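AT-rich interactive domain-containing protein 4 (Arabidopsis thaliana, PDB 6LQF) binds DNA and the methylated tail of histone H3 through its ARID-PHD cassette, and as an ISWI component regulates the floral transition. Local coordinates at residues K12-R18 and Y122-D128; L30-M34 and G50-F54; N68-E72 and Q90-M95. One frame throughout, in Å; residues are numbered along the deposited sequence.

Contact 1 of 3, residues K12-R18 and Y122-D128; sequences KKHDCGR and YEYAHDD. With ZN (zinc ion), chain E.
His14, Cys16 and His126 converge on one zinc ion. His14 uses ND1, Cys16 places SG 2.2 Å from the zinc, and His126 puts NE2 2.0 Å from it; Asp32 of helix 26-39 is the fourth ligand. The imidazoles run side by side and meet rim to rim, their planes 69° apart. With CG anti to the carbonyl carbon (chi1 -69°), the His126 ring swings back to the metal, and its other nitrogen, ND1, donates to Tyr122 O at 2.8 Å, fixing the ring's rotation.

Arg18 grips Asp128 end-on: NH2 reaches OD1 at 2.8 Å, NH1 donates to OD2, and both oxygens are met on their syn sides. Arg18 NH1 also donates, in the guanidinium plane, to Tyr122 OH at 2.9 Å. Those acceptors also meet Tyr70 (Asp128 OD2) and Asp32 (Tyr122 OH). Lys13 NZ donates to His126 O (2.8 Å) and Tyr124 O (2.9 Å), lying above both carbonyl planes, and makes a salt bridge to Asp127 OD1 whose hydrogen bond is weak.

One backbone bond, His14 N to Ala125 O at 2.9 Å, joins the segments directly. Four protein ligands typify a structural zinc site, here fastening the N-terminal loop to the end of helix 120-124.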
ATOM      1  N   LYS A  12       1.608  19.508  11.564  1.00 45.64           N
ATOM      2  CA  LYS A  12       2.043  18.161  11.211  1.00 41.96           C
ATOM      3  C   LYS A  12       0.921  17.367  10.514  1.00 43.31           C
ATOM      4  O   LYS A  12       1.193  16.693   9.529  1.00 44.81           O
ATOM      5  CB  LYS A  12       2.531  17.388  12.441  1.00 43.84           C
ATOM      6  CG  LYS A  12       3.053  15.966  12.136  1.00 44.81           C
ATOM      7  CD  LYS A  12       4.393  15.997  11.352  1.00 50.94           C
ATOM      8  CE  LYS A  12       4.917  14.594  11.006  1.00 50.37           C
ATOM      9  NZ  LYS A  12       5.259  13.834  12.248  1.00 52.90           N
ATOM     10  N   LYS A  13      -0.312  17.438  11.030  1.00 41.79           N
ATOM     11  CA  LYS A  13      -1.429  16.661  10.462  1.00 38.84           C
ATOM     12  C   LYS A  13      -2.448  17.553   9.761  1.00 39.86           C
ATOM     13  O   LYS A  13      -2.659  18.704  10.139  1.00 40.46           O
ATOM     14  CB  LYS A  13      -2.137  15.822  11.541  1.00 39.60           C
ATOM     15  CG  LYS A  13      -1.252  14.789  12.286  1.00 35.55           C
ATOM     16  CD  LYS A  13      -0.729  13.721  11.353  1.00 32.71           C
ATOM     17  CE  LYS A  13       0.357  12.874  11.984  1.00 36.71           C
ATOM     18  NZ  LYS A  13       0.780  11.774  11.051  1.00 38.11           N
ATOM     19  N   HIS A  14      -3.060  17.010   8.718  1.00 36.46           N
ATOM     20  CA  HIS A  14      -4.159  17.653   7.993  1.00 37.10           C
ATOM     21  C   HIS A  14      -5.367  17.713   8.916  1.00 45.28           C
ATOM     22  O   HIS A  14      -5.609  16.761   9.642  1.00 51.33           O
ATOM     23  CB  HIS A  14      -4.479  16.823   6.750  1.00 30.36           C
ATOM     24  CG  HIS A  14      -5.236  17.555   5.698  1.00 32.48           C
ATOM     25  ND1 HIS A  14      -6.087  16.913   4.819  1.00 26.45           N
ATOM     26  CD2 HIS A  14      -5.227  18.858   5.343  1.00 32.28           C
ATOM     27  CE1 HIS A  14      -6.579  17.807   3.975  1.00 28.84           C
ATOM     28  NE2 HIS A  14      -6.069  18.991   4.266  1.00 31.13           N
ATOM     29  N   ASP A  15      -6.172  18.770   8.938  1.00 42.94           N
ATOM     30  CA  ASP A  15      -7.306  18.565   9.844  1.00 55.36           C
ATOM     31  C   ASP A  15      -8.413  17.752   9.164  1.00 51.81           C
ATOM     32  O   ASP A  15      -8.670  16.623   9.555  1.00 57.10           O
ATOM     33  CB  ASP A  15      -7.821  19.870  10.435  1.00 62.82           C
ATOM     34  CG  ASP A  15      -7.390  20.018  11.890  1.00 72.03           C
ATOM     35  OD1 ASP A  15      -6.432  19.305  12.278  1.00 75.38           O
ATOM     36  OD2 ASP A  15      -7.985  20.822  12.638  1.00 74.73           O
ATOM     37  N   CYS A  16      -9.032  18.311   8.148  1.00 60.51           N
ATOM     38  CA  CYS A  16      -9.882  17.536   7.238  1.00 55.82           C
ATOM     39  C   CYS A  16     -10.991  16.676   7.871  1.00 46.49           C
ATOM     40  O   CYS A  16     -12.117  16.731   7.411  1.00 51.89           O
ATOM     41  CB  CYS A  16      -8.997  16.668   6.306  1.00 50.38           C
ATOM     42  SG  CYS A  16      -8.211  15.101   6.868  1.00 25.79           S
ATOM     43  N   GLY A  17     -10.708  15.882   8.892  1.00 39.27           N
ATOM     44  CA  GLY A  17     -11.721  14.961   9.408  1.00 42.66           C
ATOM     45  C   GLY A  17     -12.180  13.873   8.434  1.00 42.50           C
ATOM     46  O   GLY A  17     -13.288  13.348   8.547  1.00 40.73           O
ATOM     47  N   ARG A  18     -11.321  13.538   7.476  1.00 35.07           N
ATOM     48  CA  ARG A  18     -11.572  12.476   6.512  1.00 30.90           C
ATOM     49  C   ARG A  18     -11.822  11.175   7.246  1.00 31.22           C
ATOM     50  O   ARG A  18     -11.205  10.925   8.303  1.00 32.92           O
ATOM     51  CB  ARG A  18     -10.365  12.326   5.587  1.00 28.33           C
ATOM     52  CG  ARG A  18     -10.602  11.569   4.274  1.00 24.83           C
ATOM     53  CD  ARG A  18      -9.385  10.791   3.881  1.00 23.02           C
ATOM     54  NE  ARG A  18      -9.162   9.731   4.868  1.00 22.87           N
ATOM     55  CZ  ARG A  18      -7.975   9.249   5.218  1.00 22.23           C
ATOM     56  NH1 ARG A  18      -6.857   9.736   4.681  1.00 21.94           N
ATOM     57  NH2 ARG A  18      -7.924   8.259   6.138  1.00 21.88           N
ATOM     58  N   TYR A 122       1.238  13.694   1.878  1.00 17.57           N
ATOM     59  CA  TYR A 122      -0.096  13.319   2.400  1.00 16.53           C
ATOM     60  C   TYR A 122      -0.010  12.234   3.450  1.00 18.18           C
ATOM     61  O   TYR A 122      -0.648  12.323   4.500  1.00 20.09           O
ATOM     62  CB  TYR A 122      -1.001  12.892   1.249  1.00 17.95           C
ATOM     63  CG  TYR A 122      -2.447  12.617   1.658  1.00 18.06           C
ATOM     64  CD1 TYR A 122      -2.835  11.339   2.137  1.00 17.98           C
ATOM     65  CD2 TYR A 122      -3.413  13.613   1.531  1.00 18.86           C
ATOM     66  CE1 TYR A 122      -4.108  11.095   2.524  1.00 18.79           C
ATOM     67  CE2 TYR A 122      -4.735  13.379   1.894  1.00 17.30           C
ATOM     68  CZ  TYR A 122      -5.059  12.133   2.393  1.00 17.51           C
ATOM     69  OH  TYR A 122      -6.352  11.886   2.779  1.00 18.79           O
ATOM     70  N   GLU A 123       0.798  11.213   3.172  1.00 17.71           N
ATOM     71  CA  GLU A 123       0.962  10.110   4.151  1.00 19.72           C
ATOM     72  C   GLU A 123       1.451  10.657   5.501  1.00 19.97           C
ATOM     73  O   GLU A 123       0.900  10.303   6.548  1.00 21.24           O
ATOM     74  CB  GLU A 123       1.959   9.076   3.631  1.00 19.74           C
ATOM     75  CG  GLU A 123       2.192   7.917   4.641  1.00 18.42           C
ATOM     76  CD  GLU A 123       3.498   7.127   4.327  1.00 23.40           C
ATOM     77  OE1 GLU A 123       3.670   6.625   3.191  1.00 23.25           O
ATOM     78  OE2 GLU A 123       4.361   7.011   5.214  1.00 27.08           O
ATOM     79  N   TYR A 124       2.475  11.520   5.454  1.00 20.03           N
ATOM     80  CA  TYR A 124       3.009  12.066   6.706  1.00 22.56           C
ATOM     81  C   TYR A 124       1.948  12.903   7.469  1.00 23.43           C
ATOM     82  O   TYR A 124       1.949  12.976   8.699  1.00 26.01           O
ATOM     83  CB  TYR A 124       4.226  12.939   6.436  1.00 24.88           C
ATOM     84  CG  TYR A 124       5.451  12.257   5.815  1.00 24.14           C
ATOM     85  CD1 TYR A 124       5.649  10.886   5.888  1.00 30.60           C
ATOM     86  CD2 TYR A 124       6.374  13.016   5.090  1.00 35.79           C
ATOM     87  CE1 TYR A 124       6.801  10.293   5.313  1.00 33.72           C
ATOM     88  CE2 TYR A 124       7.492  12.444   4.515  1.00 41.21           C
ATOM     89  CZ  TYR A 124       7.705  11.092   4.615  1.00 38.96           C
ATOM     90  OH  TYR A 124       8.850  10.597   4.000  1.00 40.46           O
ATOM     91  N   ALA A 125       1.060  13.564   6.723  1.00 21.48           N
ATOM     92  CA  ALA A 125       0.048  14.409   7.383  1.00 24.62           C
ATOM     93  C   ALA A 125      -1.224  13.680   7.809  1.00 27.34           C
ATOM     94  O   ALA A 125      -2.174  14.315   8.282  1.00 28.71           O
ATOM     95  CB  ALA A 125      -0.340  15.564   6.473  1.00 23.46           C
ATOM     96  N   HIS A 126      -1.268  12.361   7.640  1.00 23.61           N
ATOM     97  CA  HIS A 126      -2.447  11.592   8.059  1.00 22.42           C
ATOM     98  C   HIS A 126      -2.031  10.445   8.966  1.00 23.58           C
ATOM     99  O   HIS A 126      -0.838  10.315   9.270  1.00 25.22           O
ATOM    100  CB  HIS A 126      -3.232  11.116   6.839  1.00 19.96           C
ATOM    101  CG  HIS A 126      -3.894  12.240   6.126  1.00 20.93           C
ATOM    102  ND1 HIS A 126      -3.206  13.071   5.262  1.00 20.63           N
ATOM    103  CD2 HIS A 126      -5.153  12.737   6.216  1.00 24.28           C
ATOM    104  CE1 HIS A 126      -4.024  14.023   4.833  1.00 23.93           C
ATOM    105  NE2 HIS A 126      -5.201  13.850   5.407  1.00 21.99           N
ATOM    106  N   ASP A 127      -3.005   9.682   9.451  1.00 21.75           N
ATOM    107  CA  ASP A 127      -2.706   8.622  10.430  1.00 25.60           C
ATOM    108  C   ASP A 127      -3.201   7.302   9.912  1.00 24.03           C
ATOM    109  O   ASP A 127      -3.906   6.559  10.610  1.00 28.25           O
ATOM    110  CB  ASP A 127      -3.332   8.954  11.775  1.00 31.73           C
ATOM    111  CG  ASP A 127      -2.759  10.216  12.367  1.00 52.04           C
ATOM    112  OD1 ASP A 127      -1.518  10.286  12.544  1.00 53.91           O
ATOM    113  OD2 ASP A 127      -3.553  11.152  12.617  1.00 65.36           O
ATOM    114  N   ASP A 128      -2.799   6.985   8.691  1.00 21.81           N
ATOM    115  CA  ASP A 128      -3.297   5.824   8.005  1.00 21.13           C
ATOM    116  C   ASP A 128      -2.333   4.652   7.970  1.00 19.14           C
ATOM    117  O   ASP A 128      -2.696   3.584   7.451  1.00 24.30           O
ATOM    118  CB  ASP A 128      -3.642   6.200   6.575  1.00 20.86           C
ATOM    119  CG  ASP A 128      -4.630   7.347   6.504  1.00 25.86           C
ATOM    120  OD1 ASP A 128      -5.568   7.383   7.331  1.00 25.01           O
ATOM    121  OD2 ASP A 128      -4.492   8.165   5.594  1.00 22.59           O
TER
HETATM  122 ZN    ZN E 801      -6.842  15.032   5.149  1.00 23.77          ZN
HETATM  123  O   HOH W   1      -4.924  14.093   9.809  1.00 52.89           O

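Contact 2 of 3, residues L30-M34 and G50-F54; sequences LRDVM and GLAEF. With ZN (zinc ion), chain E.
The Phe54 ring carries Met34 on one face: CG stands 3.5 Å from the ring centroid, 13° off the normal, a CH-pi contact almost over the centre. At the ring's edge Leu30 brings CD2 to 4.1 Å from Phe54 CE2, while Val33 approaches obliquely, its CG1 3.9 Å from Phe54 CZ. The second flat group is the Arg31 guanidinium, one face of which is covered by a methyl: Leu51 CD2 lies 3.6 Å from Arg31 NH2, toward its rim. The charge is answered from within the same helix, where Arg31 NE makes a salt bridge with Glu27.

Over the ring face, Met34 runs past Phe54 in the opposite direction. Its sulfur stays oblique to the ring, close enough for a Met-aromatic contact, and a bend at chi3 (65°) turns CE onto the backbone, 3.8 Å from Gly50 C. Leu51, on the 3-10 turn 51-53, fits between the helix side chains: its CD1 meets Leu30 CB at 3.6 Å and Met34 SD at 4.0 Å, while its other methyl is the one on the arginine. Leu66 of helix 66-74 packs against both Leu30 and Phe54, extending the apolar patch into the ARID.

Asp32 leaves this helical turn in another direction, to the zinc ion, so one turn serves both the packing and the metal. No hydrogen bond crosses between 30-34 and 50-54; the loop is held on helix 26-39 by apolar packing and the CH-pi and Met-aromatic contacts of Phe54, with the arginine contributing the flat of its guanidinium rather than its charge.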
ATOM      1  N   LEU A  30      -9.919  10.939  -2.589  1.00 17.65           N
ATOM      2  CA  LEU A  30      -9.303  11.727  -3.646  1.00 17.35           C
ATOM      3  C   LEU A  30      -9.581  13.219  -3.467  1.00 17.12           C
ATOM      4  O   LEU A  30      -8.698  14.050  -3.713  1.00 18.42           O
ATOM      5  CB  LEU A  30      -9.793  11.265  -5.017  1.00 19.17           C
ATOM      6  CG  LEU A  30      -9.260   9.881  -5.430  1.00 21.89           C
ATOM      7  CD1 LEU A  30      -9.954   9.420  -6.727  1.00 22.14           C
ATOM      8  CD2 LEU A  30      -7.707   9.871  -5.605  1.00 20.65           C
ATOM      9  N   ARG A  31     -10.772  13.567  -3.000  1.00 19.06           N
ATOM     10  CA  ARG A  31     -11.056  14.979  -2.759  1.00 18.23           C
ATOM     11  C   ARG A  31     -10.187  15.507  -1.635  1.00 19.35           C
ATOM     12  O   ARG A  31      -9.702  16.653  -1.718  1.00 20.95           O
ATOM     13  CB  ARG A  31     -12.558  15.170  -2.482  1.00 18.91           C
ATOM     14  CG  ARG A  31     -13.393  14.919  -3.733  1.00 22.02           C
ATOM     15  CD  ARG A  31     -14.830  15.331  -3.473  1.00 27.99           C
ATOM     16  NE  ARG A  31     -15.664  15.052  -4.633  1.00 24.52           N
ATOM     17  CZ  ARG A  31     -15.788  15.884  -5.675  1.00 23.68           C
ATOM     18  NH1 ARG A  31     -15.099  17.017  -5.705  1.00 25.70           N
ATOM     19  NH2 ARG A  31     -16.552  15.550  -6.713  1.00 27.78           N
ATOM     20  N   ASP A  32      -9.920  14.673  -0.625  1.00 18.16           N
ATOM     21  CA  ASP A  32      -9.036  15.130   0.452  1.00 18.29           C
ATOM     22  C   ASP A  32      -7.585  15.267  -0.050  1.00 17.77           C
ATOM     23  O   ASP A  32      -6.868  16.214   0.357  1.00 20.05           O
ATOM     24  CB  ASP A  32      -9.098  14.174   1.665  1.00 20.10           C
ATOM     25  CG  ASP A  32      -8.565  14.790   2.882  1.00 22.10           C
ATOM     26  OD1 ASP A  32      -9.010  15.862   3.323  1.00 25.41           O
ATOM     27  OD2 ASP A  32      -7.641  14.173   3.436  1.00 22.59           O
ATOM     28  N   VAL A  33      -7.149  14.376  -0.931  1.00 18.66           N
ATOM     29  CA  VAL A  33      -5.796  14.518  -1.512  1.00 17.71           C
ATOM     30  C   VAL A  33      -5.683  15.807  -2.322  1.00 17.93           C
ATOM     31  O   VAL A  33      -4.670  16.534  -2.184  1.00 17.86           O
ATOM     32  CB  VAL A  33      -5.389  13.309  -2.399  1.00 17.03           C
ATOM     33  CG1 VAL A  33      -4.069  13.554  -3.072  1.00 20.34           C
ATOM     34  CG2 VAL A  33      -5.257  12.047  -1.534  1.00 16.78           C
ATOM     35  N   MET A  34      -6.727  16.117  -3.134  1.00 17.28           N
ATOM     36  CA  MET A  34      -6.680  17.340  -3.937  1.00 18.07           C
ATOM     37  C   MET A  34      -6.595  18.559  -3.019  1.00 19.86           C
ATOM     38  O   MET A  34      -5.780  19.461  -3.269  1.00 21.65           O
ATOM     39  CB  MET A  34      -7.894  17.402  -4.849  1.00 18.97           C
ATOM     40  CG  MET A  34      -7.916  16.314  -5.863  1.00 18.10           C
ATOM     41  SD  MET A  34      -9.552  16.334  -6.699  1.00 30.95           S
ATOM     42  CE  MET A  34      -9.493  17.879  -7.511  1.00 34.48           C
ATOM     43  N   GLY A  50     -11.897  19.590 -11.808  1.00 26.45           N
ATOM     44  CA  GLY A  50     -12.243  18.892 -10.587  1.00 28.94           C
ATOM     45  C   GLY A  50     -11.812  17.441 -10.538  1.00 26.16           C
ATOM     46  O   GLY A  50     -10.876  16.994 -11.229  1.00 30.61           O
ATOM     47  N   LEU A  51     -12.553  16.691  -9.726  1.00 27.27           N
ATOM     48  CA  LEU A  51     -12.159  15.342  -9.386  1.00 23.43           C
ATOM     49  C   LEU A  51     -12.120  14.434 -10.629  1.00 24.11           C
ATOM     50  O   LEU A  51     -11.261  13.585 -10.755  1.00 23.65           O
ATOM     51  CB  LEU A  51     -13.112  14.805  -8.342  1.00 25.19           C
ATOM     52  CG  LEU A  51     -12.999  13.318  -8.145  1.00 27.30           C
ATOM     53  CD1 LEU A  51     -11.705  13.098  -7.435  1.00 28.27           C
ATOM     54  CD2 LEU A  51     -14.152  12.888  -7.285  1.00 31.13           C
ATOM     55  N   ALA A  52     -12.992  14.663 -11.589  1.00 25.57           N
ATOM     56  CA  ALA A  52     -13.020  13.846 -12.803  1.00 27.65           C
ATOM     57  C   ALA A  52     -11.719  13.818 -13.590  1.00 28.08           C
ATOM     58  O   ALA A  52     -11.426  12.803 -14.265  1.00 30.91           O
ATOM     59  CB  ALA A  52     -14.175  14.336 -13.723  1.00 29.48           C
ATOM     60  N   GLU A  53     -10.949  14.916 -13.500  1.00 23.18           N
ATOM     61  CA  GLU A  53      -9.668  15.068 -14.196  1.00 25.94           C
ATOM     62  C   GLU A  53      -8.396  14.788 -13.349  1.00 22.02           C
ATOM     63  O   GLU A  53      -7.270  15.019 -13.825  1.00 22.89           O
ATOM     64  CB  GLU A  53      -9.536  16.487 -14.738  1.00 31.13           C
ATOM     65  CG  GLU A  53     -10.752  16.966 -15.551  1.00 46.81           C
ATOM     66  CD  GLU A  53     -10.809  16.384 -16.967  1.00 64.00           C
ATOM     67  OE1 GLU A  53     -11.865  16.531 -17.623  1.00 69.91           O
ATOM     68  OE2 GLU A  53      -9.810  15.789 -17.425  1.00 70.39           O
ATOM     69  N   PHE A  54      -8.575  14.363 -12.102  1.00 20.83           N
ATOM     70  CA  PHE A  54      -7.442  14.171 -11.169  1.00 17.35           C
ATOM     71  C   PHE A  54      -7.157  12.698 -10.965  1.00 19.36           C
ATOM     72  O   PHE A  54      -8.113  11.939 -10.694  1.00 21.19           O
ATOM     73  CB  PHE A  54      -7.772  14.814  -9.832  1.00 20.13           C
ATOM     74  CG  PHE A  54      -6.732  14.576  -8.789  1.00 21.47           C
ATOM     75  CD1 PHE A  54      -5.578  15.313  -8.774  1.00 20.29           C
ATOM     76  CD2 PHE A  54      -6.919  13.605  -7.845  1.00 20.28           C
ATOM     77  CE1 PHE A  54      -4.593  15.085  -7.835  1.00 20.04           C
ATOM     78  CE2 PHE A  54      -5.955  13.337  -6.887  1.00 19.68           C
ATOM     79  CZ  PHE A  54      -4.747  14.116  -6.896  1.00 18.77           C
TER
HETATM   80 ZN    ZN E 801      -6.842  15.032   5.149  1.00 23.77          ZN

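Contact 3 of 3, residues N68-E72 and Q90-M95; sequences NLYRE and QVFSKM
Glu72 crosses Lys94 at about a right angle and meets segment 90-95 along its whole length. Its CB faces the fork of Val91, whose CG1 and CG2 are both 4.1 Å from Glu72 CB. Glu72 CG rests 3.8 Å from Lys94 CB; the chain then bends at chi2 (-51°), and Glu72 CD comes 3.6 Å from Lys94 CG. At the tip, Lys94 NZ makes a salt bridge, donating to Glu72 OE2 at 2.9 Å from above the carboxylate plane, the lysine chain folded at chi2, chi3 and chi4. Glu72 OE1 has salt bridges with Arg76 and a basic side chain of the bound peptide, and a water links it to Gln90 O.

Helix 66-74 packs against the end of helix 87-91 and the turn that follows, in the ARID DNA-binding domain, about 6 Å (nearest atoms) from the bound nucleic acid. An alanine at Glu72 removes the carboxylate, and Lys94 NZ, Arg76 and the peptide's basic side chain would probably be left without this mate.

Leu69 CD1 touches Val91 CG1 at 3.6 Å, and Leu69 CB lies 4.0 Å from Met95 CE. Asn68 lays CG 3.5 Å from Lys94 O, while its OD1 accepts a bond from Arg71 NH2.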
ATOM      1  N   ASN A  68      -5.835   3.017  -4.574  1.00 15.16           N
ATOM      2  CA  ASN A  68      -5.328   1.684  -4.245  1.00 17.74           C
ATOM      3  C   ASN A  68      -3.826   1.718  -4.054  1.00 18.81           C
ATOM      4  O   ASN A  68      -3.320   0.962  -3.218  1.00 20.12           O
ATOM      5  CB  ASN A  68      -5.737   0.684  -5.302  1.00 18.65           C
ATOM      6  CG  ASN A  68      -7.213   0.322  -5.151  1.00 20.91           C
ATOM      7  OD1 ASN A  68      -7.602  -0.152  -4.059  1.00 26.39           O
ATOM      8  ND2 ASN A  68      -8.030   0.600  -6.148  1.00 25.37           N
ATOM      9  N   LEU A  69      -3.099   2.621  -4.754  1.00 14.98           N
ATOM     10  CA  LEU A  69      -1.660   2.751  -4.527  1.00 15.72           C
ATOM     11  C   LEU A  69      -1.435   3.130  -3.051  1.00 17.08           C
ATOM     12  O   LEU A  69      -0.581   2.531  -2.331  1.00 18.11           O
ATOM     13  CB  LEU A  69      -1.093   3.845  -5.478  1.00 16.38           C
ATOM     14  CG  LEU A  69       0.339   4.330  -5.188  1.00 16.32           C
ATOM     15  CD1 LEU A  69       1.259   3.119  -5.266  1.00 18.36           C
ATOM     16  CD2 LEU A  69       0.779   5.386  -6.247  1.00 20.39           C
ATOM     17  N   TYR A  70      -2.191   4.115  -2.573  1.00 16.84           N
ATOM     18  CA  TYR A  70      -2.055   4.583  -1.186  1.00 16.73           C
ATOM     19  C   TYR A  70      -2.400   3.484  -0.196  1.00 17.50           C
ATOM     20  O   TYR A  70      -1.619   3.228   0.709  1.00 17.22           O
ATOM     21  CB  TYR A  70      -2.959   5.780  -0.948  1.00 16.03           C
ATOM     22  CG  TYR A  70      -2.778   6.385   0.431  1.00 15.53           C
ATOM     23  CD1 TYR A  70      -1.636   7.155   0.728  1.00 16.44           C
ATOM     24  CD2 TYR A  70      -3.779   6.259   1.402  1.00 18.08           C
ATOM     25  CE1 TYR A  70      -1.500   7.745   1.956  1.00 17.27           C
ATOM     26  CE2 TYR A  70      -3.642   6.857   2.667  1.00 17.59           C
ATOM     27  CZ  TYR A  70      -2.517   7.630   2.906  1.00 16.57           C
ATOM     28  OH  TYR A  70      -2.378   8.237   4.149  1.00 21.12           O
ATOM     29  N   ARG A  71      -3.544   2.806  -0.401  1.00 15.67           N
ATOM     30  CA  ARG A  71      -3.981   1.769   0.572  1.00 16.54           C
ATOM     31  C   ARG A  71      -2.951   0.647   0.673  1.00 18.04           C
ATOM     32  O   ARG A  71      -2.642   0.182   1.795  1.00 18.40           O
ATOM     33  CB  ARG A  71      -5.339   1.209   0.195  1.00 18.36           C
ATOM     34  CG  ARG A  71      -6.418   2.277   0.399  1.00 21.29           C
ATOM     35  CD  ARG A  71      -7.810   1.760   0.403  1.00 23.75           C
ATOM     36  NE  ARG A  71      -8.140   1.100  -0.831  1.00 34.20           N
ATOM     37  CZ  ARG A  71      -9.304   0.481  -1.031  1.00 46.78           C
ATOM     38  NH1 ARG A  71     -10.210   0.440  -0.050  1.00 39.58           N
ATOM     39  NH2 ARG A  71      -9.565  -0.102  -2.197  1.00 52.24           N
ATOM     40  N   GLU A  72      -2.392   0.239  -0.466  1.00 16.15           N
ATOM     41  CA  GLU A  72      -1.469  -0.884  -0.419  1.00 15.72           C
ATOM     42  C   GLU A  72      -0.159  -0.505   0.271  1.00 17.01           C
ATOM     43  O   GLU A  72       0.476  -1.328   0.976  1.00 18.09           O
ATOM     44  CB  GLU A  72      -1.172  -1.411  -1.813  1.00 18.35           C
ATOM     45  CG  GLU A  72      -2.389  -2.084  -2.467  1.00 18.12           C
ATOM     46  CD  GLU A  72      -3.078  -3.149  -1.580  1.00 26.85           C
ATOM     47  OE1 GLU A  72      -2.368  -3.927  -0.901  1.00 25.99           O
ATOM     48  OE2 GLU A  72      -4.347  -3.250  -1.557  1.00 29.32           O
ATOM     49  N   GLN A  90       2.766  -6.807  -5.555  1.00 16.06           N
ATOM     50  CA  GLN A  90       1.719  -6.700  -4.541  1.00 18.01           C
ATOM     51  C   GLN A  90       1.034  -5.337  -4.529  1.00 17.54           C
ATOM     52  O   GLN A  90      -0.085  -5.243  -4.045  1.00 23.36           O
ATOM     53  CB  GLN A  90       2.282  -6.960  -3.133  1.00 16.29           C
ATOM     54  CG  GLN A  90       2.594  -8.415  -2.904  1.00 16.36           C
ATOM     55  CD  GLN A  90       3.152  -8.649  -1.501  1.00 16.11           C
ATOM     56  OE1 GLN A  90       2.613  -8.083  -0.519  1.00 17.37           O
ATOM     57  NE2 GLN A  90       4.201  -9.479  -1.400  1.00 15.50           N
ATOM     58  N   VAL A  91       1.639  -4.279  -5.081  1.00 16.30           N
ATOM     59  CA  VAL A  91       0.946  -2.991  -5.090  1.00 16.66           C
ATOM     60  C   VAL A  91       0.237  -2.829  -6.419  1.00 16.35           C
ATOM     61  O   VAL A  91      -0.997  -2.580  -6.453  1.00 16.53           O
ATOM     62  CB  VAL A  91       1.919  -1.819  -4.882  1.00 16.09           C
ATOM     63  CG1 VAL A  91       1.240  -0.449  -4.966  1.00 17.63           C
ATOM     64  CG2 VAL A  91       2.552  -1.996  -3.502  1.00 17.61           C
ATOM     65  N   PHE A  92       1.021  -2.949  -7.491  1.00 16.15           N
ATOM     66  CA  PHE A  92       0.468  -2.807  -8.858  1.00 17.19           C
ATOM     67  C   PHE A  92      -0.671  -3.770  -9.119  1.00 17.71           C
ATOM     68  O   PHE A  92      -1.637  -3.401  -9.777  1.00 18.31           O
ATOM     69  CB  PHE A  92       1.605  -2.969  -9.879  1.00 18.13           C
ATOM     70  CG  PHE A  92       1.195  -2.792 -11.339  1.00 17.16           C
ATOM     71  CD1 PHE A  92       0.527  -1.653 -11.763  1.00 18.94           C
ATOM     72  CD2 PHE A  92       1.555  -3.744 -12.278  1.00 18.81           C
ATOM     73  CE1 PHE A  92       0.224  -1.466 -13.127  1.00 20.18           C
ATOM     74  CE2 PHE A  92       1.258  -3.577 -13.619  1.00 21.01           C
ATOM     75  CZ  PHE A  92       0.579  -2.434 -14.041  1.00 20.37           C
ATOM     76  N   SER A  93      -0.590  -4.985  -8.608  1.00 17.66           N
ATOM     77  CA  SER A  93      -1.624  -6.005  -8.825  1.00 17.36           C
ATOM     78  C   SER A  93      -2.988  -5.646  -8.261  1.00 19.80           C
ATOM     79  O   SER A  93      -3.994  -6.253  -8.667  1.00 19.77           O
ATOM     80  CB  SER A  93      -1.095  -7.316  -8.243  1.00 24.56           C
ATOM     81  OG  SER A  93      -0.902  -7.117  -6.849  1.00 27.28           O
ATOM     82  N   LYS A  94      -3.064  -4.676  -7.355  1.00 16.74           N
ATOM     83  CA  LYS A  94      -4.314  -4.257  -6.723  1.00 17.03           C
ATOM     84  C   LYS A  94      -4.854  -2.977  -7.318  1.00 19.38           C
ATOM     85  O   LYS A  94      -5.916  -2.472  -6.887  1.00 21.36           O
ATOM     86  CB  LYS A  94      -4.115  -4.001  -5.240  1.00 22.30           C
ATOM     87  CG  LYS A  94      -3.686  -5.191  -4.423  1.00 24.66           C
ATOM     88  CD  LYS A  94      -4.718  -6.284  -4.530  1.00 24.08           C
ATOM     89  CE  LYS A  94      -5.951  -5.932  -3.742  1.00 28.19           C
ATOM     90  NZ  LYS A  94      -5.619  -5.797  -2.310  1.00 37.33           N
ATOM     91  N   MET A  95      -4.086  -2.368  -8.226  1.00 18.67           N
ATOM     92  CA  MET A  95      -4.526  -1.139  -8.877  1.00 16.14           C
ATOM     93  C   MET A  95      -5.326  -1.361 -10.120  1.00 15.53           C
ATOM     94  O   MET A  95      -5.128  -2.358 -10.810  1.00 18.06           O
ATOM     95  CB  MET A  95      -3.315  -0.290  -9.246  1.00 16.11           C
ATOM     96  CG  MET A  95      -2.544   0.094  -8.025  1.00 16.62           C
ATOM     97  SD  MET A  95      -0.954   0.930  -8.324  1.00 17.91           S
ATOM     98  CE  MET A  95      -1.522   2.455  -9.160  1.00 17.95           C
TER
HETATM   99  O   HOH W   2      -1.437  -6.727  -2.269  1.00 28.85           O

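How the contacts relate
From the N terminus, segment 12-18 opens contact 1 and waits for its partner until the chain reaches the end of helix 120-124. Contact 2 closes first, folding the loop after helix 26-39 back onto that helix. Contact 3 follows in series, bringing the end of helix 87-91 and the turn after it against helix 66-74. Only then does 122-128 return to 12-18, so contact 1 encloses both others and none cross. It also touches each, probably through a hydrogen bond between a tyrosine hydroxyl and a carboxylate, and the zinc ties it to the helix of contact 2. Contacts 2 and 3 do not meet, their nearest atoms being about 6 Å apart.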